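Local atomic coordinates of protease VII (Escherichia coli, PDB entry 1I78), a protein that cleaves peptide bonds as an outer membrane protease of the omptin family, its chain forming a membrane-spanning beta barrel. Residues Gly196-Tyr200 / Tyr230-Ala234. The protein carries 3 engineered substitutions. Numbering follows the deposited sequence.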
# COMPACT_ATOMS: atom_id res chain seq x y z
N GLY A 196 -2.15 -19.03 -7.88
CA GLY A 196 -1.49 -17.75 -8.02
C GLY A 196 -2.42 -16.68 -8.56
O GLY A 196 -3.45 -16.98 -9.17
N THR A 197 -2.05 -15.43 -8.34
CA THR A 197 -2.83 -14.31 -8.80
C THR A 197 -1.91 -13.16 -9.17
O THR A 197 -0.97 -12.83 -8.44
CB THR A 197 -3.80 -13.82 -7.74
OG1 THR A 197 -4.75 -14.85 -7.45
CG2 THR A 197 -4.54 -12.59 -8.22
N PHE A 198 -2.20 -12.54 -10.31
CA PHE A 198 -1.44 -11.40 -10.78
C PHE A 198 -2.33 -10.21 -11.09
O PHE A 198 -3.36 -10.37 -11.74
CB PHE A 198 -0.65 -11.79 -12.02
CG PHE A 198 0.35 -12.88 -11.77
CD1 PHE A 198 -0.08 -14.19 -11.55
CD2 PHE A 198 1.72 -12.59 -11.72
CE1 PHE A 198 0.85 -15.21 -11.29
CE2 PHE A 198 2.65 -13.60 -11.46
CZ PHE A 198 2.21 -14.91 -11.24
N LYS A 199 -1.96 -9.03 -10.62
CA LYS A 199 -2.75 -7.84 -10.90
C LYS A 199 -1.88 -6.75 -11.48
O LYS A 199 -0.70 -6.66 -11.16
CB LYS A 199 -3.43 -7.29 -9.64
CG LYS A 199 -4.46 -8.20 -9.10
CD LYS A 199 -5.05 -7.69 -7.80
CE LYS A 199 -6.01 -8.74 -7.22
NZ LYS A 199 -6.68 -8.29 -5.98
N TYR A 200 -2.49 -5.92 -12.32
CA TYR A 200 -1.83 -4.80 -12.96
C TYR A 200 -2.79 -3.62 -13.07
O TYR A 200 -3.99 -3.79 -13.25
CB TYR A 200 -1.39 -5.16 -14.37
CG TYR A 200 -0.92 -3.93 -15.14
CD1 TYR A 200 0.30 -3.33 -14.83
CD2 TYR A 200 -1.72 -3.35 -16.14
CE1 TYR A 200 0.73 -2.18 -15.49
CE2 TYR A 200 -1.30 -2.19 -16.80
CZ TYR A 200 -0.08 -1.61 -16.46
OH TYR A 200 0.34 -0.45 -17.06
N TYR A 230 0.58 -0.01 -10.91
CA TYR A 230 0.46 -0.91 -9.78
C TYR A 230 0.68 -2.33 -10.27
O TYR A 230 0.24 -2.69 -11.37
CB TYR A 230 -0.93 -0.79 -9.16
CG TYR A 230 -1.27 -1.92 -8.24
CD1 TYR A 230 -0.68 -2.02 -6.98
CD2 TYR A 230 -2.19 -2.90 -8.62
CE1 TYR A 230 -0.99 -3.06 -6.12
CE2 TYR A 230 -2.52 -3.95 -7.76
CZ TYR A 230 -1.92 -4.02 -6.51
OH TYR A 230 -2.27 -5.04 -5.65
N TYR A 231 1.38 -3.12 -9.47
CA TYR A 231 1.62 -4.50 -9.85
C TYR A 231 1.41 -5.32 -8.60
O TYR A 231 1.62 -4.85 -7.49
CB TYR A 231 3.05 -4.72 -10.37
CG TYR A 231 3.49 -3.72 -11.42
CD1 TYR A 231 3.97 -2.46 -11.06
CD2 TYR A 231 3.39 -4.02 -12.79
CE1 TYR A 231 4.35 -1.51 -12.02
CE2 TYR A 231 3.76 -3.08 -13.77
CZ TYR A 231 4.24 -1.82 -13.37
OH TYR A 231 4.61 -0.88 -14.32
N SER A 232 1.01 -6.57 -8.79
CA SER A 232 0.80 -7.46 -7.67
C SER A 232 1.08 -8.91 -8.06
O SER A 232 0.75 -9.33 -9.17
CB SER A 232 -0.62 -7.32 -7.17
OG SER A 232 -0.78 -8.11 -6.02
N VAL A 233 1.69 -9.66 -7.15
CA VAL A 233 1.98 -11.07 -7.36
C VAL A 233 1.66 -11.83 -6.08
O VAL A 233 2.18 -11.50 -5.02
CB VAL A 233 3.47 -11.31 -7.72
CG1 VAL A 233 3.73 -12.81 -7.83
CG2 VAL A 233 3.81 -10.62 -9.03
N ALA A 234 0.79 -12.82 -6.17
CA ALA A 234 0.45 -13.61 -4.99
C ALA A 234 0.42 -15.10 -5.34
O ALA A 234 0.02 -15.47 -6.45
CB ALA A 234 -0.90 -13.16 -4.41
O HOH W 1 -1.86 -10.47 -6.64
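T197 pairs with A234 and K199 with S232 in two hydrogen-bonded antiparallel pairs, each closed by two N-H...O=C bonds: T197 N donates to A234 O (2.8 Å) at one end and S232 N to K199 O (2.9 Å) at the other, while the axes of segments 196-200 and 230-234 approach to 4.7 Å. The non-hydrogen-bonded pairs F198-V233 and Y200-Y231 send their side chains to the opposite face. There Y200 and Y231 lie alongside each other, ring planes inclined at 52°. Different first torsions, CG anti to the backbone N in Y200 (chi1 170°) but to the carbonyl carbon in Y231 (chi1 -49°), turn both the same way and bring Y231 CE2 to the edge of the Y200 ring, 3.6 Å from Y200 CE1. F198 runs beside V233 in the same manner, its CE2 3.9 Å from V233 CG1, and V233 CG2 touches the ring at CD2 and CE2.

On the other face the CB atoms of K199 and S232 are 3.7 Å apart, and K199 CB also rests against Y230 CE2. Beyond CG the lysine chain is extended, carrying NZ away from the neighbouring strand to a salt bridge with D113. A water donates to T197 O (3.1 Å) and hydrogen-bonds S232 OG (2.7 Å), linking the strands a second way; S232 OG also bonds to W253 O, and T197 OG1 to T184 OG1. With F198, V233, Y200 and Y231 on the outer surface, and T197, K199, S232 and the Y230 ring facing the interior, this ladder exemplifies a beta hairpin in the wall of an outer membrane beta barrel, here joining strands 192-213 and 219-242 of the omptin fold.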